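PDB 7N7Z: acetyl-CoA C-acetyltransferase from Syntrophomonas wolfei subsp. wolfei, which probably catalyses the thiolase reaction, the reversible condensation of two acetyl-CoA molecules into acetoacetyl-CoA and free CoA. Local coordinates for residues G95-A98 against T99-A102; N189-K192 against A193-G197; L356-V360 against G361-L365. All blocks are in the same frame, centred on the assembly; numbering follows the deposited sequence.

Contact 1 (G95-A98 against T99-A102)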
loop_
_atom_site.group_PDB
_atom_site.type_symbol
_atom_site.label_atom_id
_atom_site.label_comp_id
_atom_site.label_asym_id
_atom_site.label_seq_id
_atom_site.Cartn_x
_atom_site.Cartn_y
_atom_site.Cartn_z
ATOM N N GLY B 95 -11.640 -22.938 -16.352
ATOM C CA GLY B 95 -11.528 -24.376 -16.183
ATOM C C GLY B 95 -11.941 -25.157 -17.414
ATOM O O GLY B 95 -11.416 -26.244 -17.668
ATOM N N MET B 96 -12.879 -24.619 -18.195
ATOM C CA MET B 96 -13.327 -25.297 -19.406
ATOM C C MET B 96 -12.343 -25.104 -20.556
ATOM O O MET B 96 -12.253 -25.966 -21.438
ATOM C CB MET B 96 -14.723 -24.793 -19.788
ATOM C CG MET B 96 -15.282 -25.389 -21.077
ATOM S SD MET B 96 -17.086 -25.555 -21.207
ATOM C CE MET B 96 -17.543 -26.230 -19.611
ATOM N N ARG B 97 -11.591 -23.996 -20.559
ATOM C CA ARG B 97 -10.554 -23.803 -21.570
ATOM C C ARG B 97 -9.305 -24.612 -21.241
ATOM O O ARG B 97 -8.656 -25.150 -22.145
ATOM C CB ARG B 97 -10.204 -22.318 -21.703
ATOM C CG ARG B 97 -9.320 -21.986 -22.910
ATOM C CD ARG B 97 -10.019 -22.294 -24.234
ATOM N NE ARG B 97 -9.143 -22.114 -25.387
ATOM C CZ ARG B 97 -9.061 -21.003 -26.110
ATOM N NH1 ARG B 97 -9.771 -19.928 -25.811
ATOM N NH2 ARG B 97 -8.246 -20.972 -27.161
ATOM N N ALA B 98 -8.946 -24.699 -19.957
ATOM C CA ALA B 98 -7.888 -25.618 -19.553
ATOM C C ALA B 98 -8.213 -27.039 -19.990
ATOM O O ALA B 98 -7.331 -27.779 -20.441
ATOM C CB ALA B 98 -7.687 -25.559 -18.039
ATOM N N THR B 99 -9.482 -27.433 -19.866
ATOM C CA THR B 99 -9.897 -28.756 -20.315
ATOM C C THR B 99 -9.668 -28.924 -21.811
ATOM O O THR B 99 -9.167 -29.963 -22.257
ATOM C CB THR B 99 -11.369 -28.984 -19.968
ATOM O OG1 THR B 99 -11.530 -28.978 -18.544
ATOM C CG2 THR B 99 -11.859 -30.311 -20.528
ATOM N N GLU B 100 -10.024 -27.910 -22.603
ATOM C CA GLU B 100 -9.830 -27.998 -24.047
ATOM C C GLU B 100 -8.350 -28.096 -24.396
ATOM O O GLU B 100 -7.939 -28.971 -25.167
ATOM C CB GLU B 100 -10.464 -26.788 -24.735
ATOM C CG GLU B 100 -10.651 -26.972 -26.233
ATOM C CD GLU B 100 -11.183 -25.729 -26.922
ATOM O OE1 GLU B 100 -12.058 -25.868 -27.804
ATOM O OE2 GLU B 100 -10.723 -24.615 -26.592
ATOM N N ILE B 101 -7.534 -27.198 -23.840
ATOM C CA ILE B 101 -6.106 -27.192 -24.153
ATOM C C ILE B 101 -5.501 -28.564 -23.883
ATOM O O ILE B 101 -4.746 -29.106 -24.700
ATOM C CB ILE B 101 -5.385 -26.093 -23.353
ATOM C CG1 ILE B 101 -5.807 -24.709 -23.850
ATOM C CG2 ILE B 101 -3.873 -26.260 -23.461
ATOM C CD1 ILE B 101 -5.511 -23.591 -22.869
ATOM N N ALA B 102 -5.823 -29.146 -22.727
ATOM C CA ALA B 102 -5.295 -30.464 -22.392
ATOM C C ALA B 102 -5.835 -31.531 -23.335
ATOM O O ALA B 102 -5.079 -32.383 -23.818
ATOM C CB ALA B 102 -5.638 -30.812 -20.945
#
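Thr99 reaches back one turn to Gly95 in the buried helix 94-107 of the thiolase fold, and both its hydroxyl and its amide settle on the same carbonyl. OG1 donates to Gly95 O over 2.9 Å, and Thr99 N reaches that oxygen at 3.2 Å from above the carbonyl plane. With OG1 beside its own backbone N (chi1 -64°), the hydroxyl lies against the preceding turn, where a buried polar group finds its acceptor. One step along, Arg97 and Glu100 share a salt bridge between NE and OE2 at 3.2 Å. Their flat groups stand nearly perpendicular, 85° apart, and no N-H points at the oxygen, so the attraction is purely of charges. Ile101 crosses the arginine chain at about a right angle, its CD1 lying 4.1 Å from Arg97 CG, while Ile101 N bonds Arg97 O in a nearly straight line (174°, 2.9 Å). Ala98 and Ala102 pack on strands 54-58 and 113-121 within the chain. Arg97 and Glu100 reach the second subunit and have stronger partners outside: Gln90 of the same chain accepts from Arg97 NH1, Glu54 of the second subunit pairs with NH2, and Lys110 NZ of that subunit pairs with Glu100 OE1.

Contact 2 (N189-K192 against A193-G197)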
loop_
_atom_site.group_PDB
_atom_site.type_symbol
_atom_site.label_atom_id
_atom_site.label_comp_id
_atom_site.label_asym_id
_atom_site.label_seq_id
_atom_site.Cartn_x
_atom_site.Cartn_y
_atom_site.Cartn_z
ATOM N N ASN B 189 -32.998 -25.663 -4.426
ATOM C CA ASN B 189 -32.410 -26.878 -4.984
ATOM C C ASN B 189 -31.022 -27.125 -4.409
ATOM O O ASN B 189 -30.682 -28.258 -4.049
ATOM C CB ASN B 189 -32.347 -26.780 -6.508
ATOM C CG ASN B 189 -33.694 -27.010 -7.165
ATOM O OD1 ASN B 189 -34.623 -27.522 -6.541
ATOM N ND2 ASN B 189 -33.805 -26.632 -8.434
ATOM N N ALA B 190 -30.205 -26.075 -4.314
ATOM C CA ALA B 190 -28.879 -26.221 -3.725
ATOM C C ALA B 190 -28.977 -26.708 -2.285
ATOM O O ALA B 190 -28.300 -27.666 -1.893
ATOM C CB ALA B 190 -28.125 -24.893 -3.798
ATOM N N VAL B 191 -29.820 -26.057 -1.479
ATOM C CA VAL B 191 -30.037 -26.507 -0.105
ATOM C C VAL B 191 -30.429 -27.979 -0.096
ATOM O O VAL B 191 -29.870 -28.789 0.654
ATOM C CB VAL B 191 -31.108 -25.640 0.580
ATOM C CG1 VAL B 191 -31.599 -26.304 1.861
ATOM C CG2 VAL B 191 -30.561 -24.254 0.874
ATOM N N LYS B 192 -31.397 -28.345 -0.938
ATOM C CA LYS B 192 -31.867 -29.724 -1.003
ATOM C C LYS B 192 -30.709 -30.692 -1.220
ATOM O O LYS B 192 -30.488 -31.612 -0.423
ATOM C CB LYS B 192 -32.902 -29.859 -2.124
ATOM C CG LYS B 192 -33.646 -31.183 -2.144
ATOM C CD LYS B 192 -34.866 -31.110 -3.059
ATOM C CE LYS B 192 -35.261 -32.479 -3.605
ATOM N NZ LYS B 192 -35.610 -32.424 -5.056
ATOM N N ALA B 193 -29.951 -30.490 -2.299
ATOM C CA ALA B 193 -28.890 -31.428 -2.647
ATOM C C ALA B 193 -27.764 -31.430 -1.621
ATOM O O ALA B 193 -27.158 -32.478 -1.373
ATOM C CB ALA B 193 -28.334 -31.096 -4.029
ATOM N N VAL B 194 -27.460 -30.275 -1.029
ATOM C CA VAL B 194 -26.387 -30.211 -0.040
ATOM C C VAL B 194 -26.722 -31.092 1.157
ATOM O O VAL B 194 -25.944 -31.973 1.543
ATOM C CB VAL B 194 -26.134 -28.754 0.385
ATOM C CG1 VAL B 194 -25.376 -28.704 1.704
ATOM C CG2 VAL B 194 -25.375 -28.009 -0.699
ATOM N N ASP B 195 -27.890 -30.868 1.760
ATOM C CA ASP B 195 -28.246 -31.603 2.968
ATOM C C ASP B 195 -28.464 -33.083 2.684
ATOM O O ASP B 195 -28.203 -33.922 3.552
ATOM C CB ASP B 195 -29.495 -30.992 3.600
ATOM C CG ASP B 195 -29.324 -29.521 3.922
ATOM O OD1 ASP B 195 -28.257 -29.147 4.454
ATOM O OD2 ASP B 195 -30.257 -28.737 3.644
ATOM N N GLU B 196 -28.935 -33.424 1.485
ATOM C CA GLU B 196 -29.174 -34.818 1.135
ATOM C C GLU B 196 -27.904 -35.553 0.727
ATOM O O GLU B 196 -27.954 -36.772 0.525
ATOM C CB GLU B 196 -30.203 -34.904 0.005
ATOM C CG GLU B 196 -31.596 -34.441 0.409
ATOM C CD GLU B 196 -32.555 -34.365 -0.764
ATOM O OE1 GLU B 196 -32.095 -34.487 -1.920
ATOM O OE2 GLU B 196 -33.770 -34.190 -0.529
ATOM N N GLY B 197 -26.777 -34.854 0.602
ATOM C CA GLY B 197 -25.523 -35.503 0.281
ATOM C C GLY B 197 -25.327 -35.830 -1.180
ATOM O O GLY B 197 -24.534 -36.720 -1.501
#
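The carboxylates of Asp195 and Glu196 both lie against the preceding turn, Asp195 beside Val191 and Glu196 beside Lys192. One face of the Asp195 group lies over Val191 O, which is 3.0 Å from OD2; both are acceptors, so no bond joins them. The methyl Val191 CG1 lies beyond OD2 at 3.3 Å, displaced from the carboxylate plane to the same side as Val191 O. Val191 and Asp195 run side by side and point the same way. Over one face of the Glu196 carboxylate lie Lys192 CG, 3.4 Å from OE2, and Lys192 O, 3.5 Å from CD. With CG anti to the backbone N (chi1 -170°), the lysine chain starts out beside its own carbonyl carbon, crosses the glutamate at a slant and runs out past the group. Beneath, regular backbone bonds hold the last turns of helix 176-196, among them Asp195 N to Val191 O at 3.1 Å. Gly197, with positive phi, ends the helix in a Schellman motif and returns its N to Val194 O. Lys192 NZ stays 5.1 Å from Glu196 OE1, so any attraction there is probably mild and solvent-screened. The Asp195 carboxylate, close to a carbonyl oxygen that cannot bond it, probably has its charge offset by the salt bridge from OD1 to Arg225.

Contact 3 (L356-V360 against G361-L365)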
loop_
_atom_site.group_PDB
_atom_site.type_symbol
_atom_site.label_atom_id
_atom_site.label_comp_id
_atom_site.label_asym_id
_atom_site.label_seq_id
_atom_site.Cartn_x
_atom_site.Cartn_y
_atom_site.Cartn_z
ATOM N N LEU B 356 -25.211 -22.077 -5.331
ATOM C CA LEU B 356 -23.980 -22.686 -4.842
ATOM C C LEU B 356 -22.786 -21.744 -4.867
ATOM O O LEU B 356 -21.822 -21.976 -4.130
ATOM C CB LEU B 356 -23.643 -23.929 -5.671
ATOM C CG LEU B 356 -24.466 -25.184 -5.383
ATOM C CD1 LEU B 356 -24.210 -26.236 -6.451
ATOM C CD2 LEU B 356 -24.155 -25.736 -3.999
ATOM N N GLY B 357 -22.820 -20.701 -5.682
ATOM C CA GLY B 357 -21.724 -19.760 -5.792
ATOM C C GLY B 357 -20.983 -19.904 -7.111
ATOM O O GLY B 357 -21.184 -20.843 -7.882
ATOM N N HIS B 358 -20.102 -18.939 -7.355
ATOM C CA HIS B 358 -19.381 -18.842 -8.622
ATOM C C HIS B 358 -17.915 -18.540 -8.369
ATOM O O HIS B 358 -17.465 -17.396 -8.493
ATOM C CB HIS B 358 -20.006 -17.771 -9.520
ATOM C CG HIS B 358 -19.367 -17.662 -10.868
ATOM N ND1 HIS B 358 -18.792 -18.739 -11.510
ATOM C CD2 HIS B 358 -19.211 -16.604 -11.698
ATOM C CE1 HIS B 358 -18.312 -18.350 -12.677
ATOM N NE2 HIS B 358 -18.552 -17.058 -12.816
ATOM N N PRO B 359 -17.130 -19.550 -8.011
ATOM C CA PRO B 359 -15.674 -19.371 -8.033
ATOM C C PRO B 359 -15.208 -19.290 -9.474
ATOM O O PRO B 359 -15.182 -20.312 -10.165
ATOM C CB PRO B 359 -15.141 -20.617 -7.324
ATOM C CG PRO B 359 -16.221 -21.646 -7.487
ATOM C CD PRO B 359 -17.529 -20.905 -7.589
ATOM N N VAL B 360 -14.838 -18.094 -9.932
ATOM C CA VAL B 360 -14.716 -17.844 -11.367
ATOM C C VAL B 360 -13.768 -18.843 -12.020
ATOM O O VAL B 360 -14.124 -19.510 -12.999
ATOM C CB VAL B 360 -14.263 -16.394 -11.616
ATOM C CG1 VAL B 360 -14.261 -16.078 -13.104
ATOM C CG2 VAL B 360 -15.162 -15.417 -10.869
ATOM N N GLY B 361 -12.542 -18.944 -11.507
ATOM C CA GLY B 361 -11.545 -19.777 -12.155
ATOM C C GLY B 361 -11.853 -21.260 -12.103
ATOM O O GLY B 361 -11.472 -22.008 -13.010
ATOM N N ALA B 362 -12.535 -21.710 -11.050
ATOM C CA ALA B 362 -12.843 -23.124 -10.886
ATOM C C ALA B 362 -14.146 -23.537 -11.554
ATOM O O ALA B 362 -14.314 -24.720 -11.873
ATOM C CB ALA B 362 -12.916 -23.477 -9.396
ATOM N N THR B 363 -15.061 -22.593 -11.787
ATOM C CA THR B 363 -16.414 -22.957 -12.196
ATOM C C THR B 363 -16.424 -23.670 -13.540
ATOM O O THR B 363 -17.193 -24.618 -13.742
ATOM C CB THR B 363 -17.294 -21.710 -12.254
ATOM O OG1 THR B 363 -17.437 -21.160 -10.938
ATOM C CG2 THR B 363 -18.668 -22.053 -12.814
ATOM N N GLY B 364 -15.589 -23.222 -14.479
ATOM C CA GLY B 364 -15.583 -23.830 -15.800
ATOM C C GLY B 364 -15.435 -25.338 -15.752
ATOM O O GLY B 364 -16.053 -26.058 -16.541
ATOM N N LEU B 365 -14.611 -25.835 -14.829
ATOM C CA LEU B 365 -14.449 -27.271 -14.642
ATOM C C LEU B 365 -15.380 -27.826 -13.575
ATOM O O LEU B 365 -15.717 -29.014 -13.616
ATOM C CB LEU B 365 -13.000 -27.595 -14.270
ATOM C CG LEU B 365 -12.673 -29.077 -14.070
ATOM C CD1 LEU B 365 -12.979 -29.877 -15.328
ATOM C CD2 LEU B 365 -11.217 -29.247 -13.664
#
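Thr363 has the most surface buried here, and its hydroxyl joins His358 to the backbone of Pro359. OG1 donates to Pro359 O at 2.5 Å, a short bond that arrives from well above the carbonyl plane. The same OG1 accepts from His358 ND1 at 2.8 Å, with an N-H...O angle of 140°; it sits at the ring edge, tilted somewhat out of the plane. One hydroxyl thus serves as donor and acceptor at once, which would restrain the rotation of both the imidazole and the hydroxyl. The placement follows from chi1 of -65°, which sets OG1 beside the threonine's own N, while the methyl CG2, anti to that N, lies 3.7 Å from His358 CE1. Pro359 O also takes the amide of Thr363, at 2.8 Å and almost in line with the C=O, so two donors from Thr363 share it, with a weak third bond from Ala362 N. The pyrrolidine ring of Pro359 touches the same region: Pro359 CD comes within 3.4 Å of Thr363 OG1, and CB packs on Ala362 CB at 4.2 Å.

Val360, second in buried surface, works mainly through its backbone. Val360 CA lies over one face of the His358 ring, 3.8 Å above the plane and offset toward the rim, and the Val360 carbonyl receives a weak bond from Thr363 N. Around this turn, Asn254 OD1 holds His358 N, and Pro359 packs on Ile18 and Cys256. Asn320 touches both His358 and Thr363.

The histidine, predicted to be a proton acceptor, is therefore set by a second-shell threonine from the first turn of helix 360-378, with the histidine side chain against Cys92. This is the Gly-His-Pro loop of the thiolase active site.

In the fold
Contact 3 lies between the other two and touches both, its centre about 14 Å from that of contact 1 and about 18 Å from that of contact 2; contacts 1 and 2 are about 19 Å apart at their nearest atoms. Met96 CE approaches Gly364 O at 3.4 Å, bringing helix 94-107 of the N-terminal domain against helix 360-378 of the C-terminal one. On the other flank, Ala190 CB packs on Leu356 CG at 4.0 Å. The predicted catalytic residues converge at contact 3: the side chain of His358 is about 3 Å from that of Cys92, just ahead of contact 1, and about 6 Å from that of Cys388.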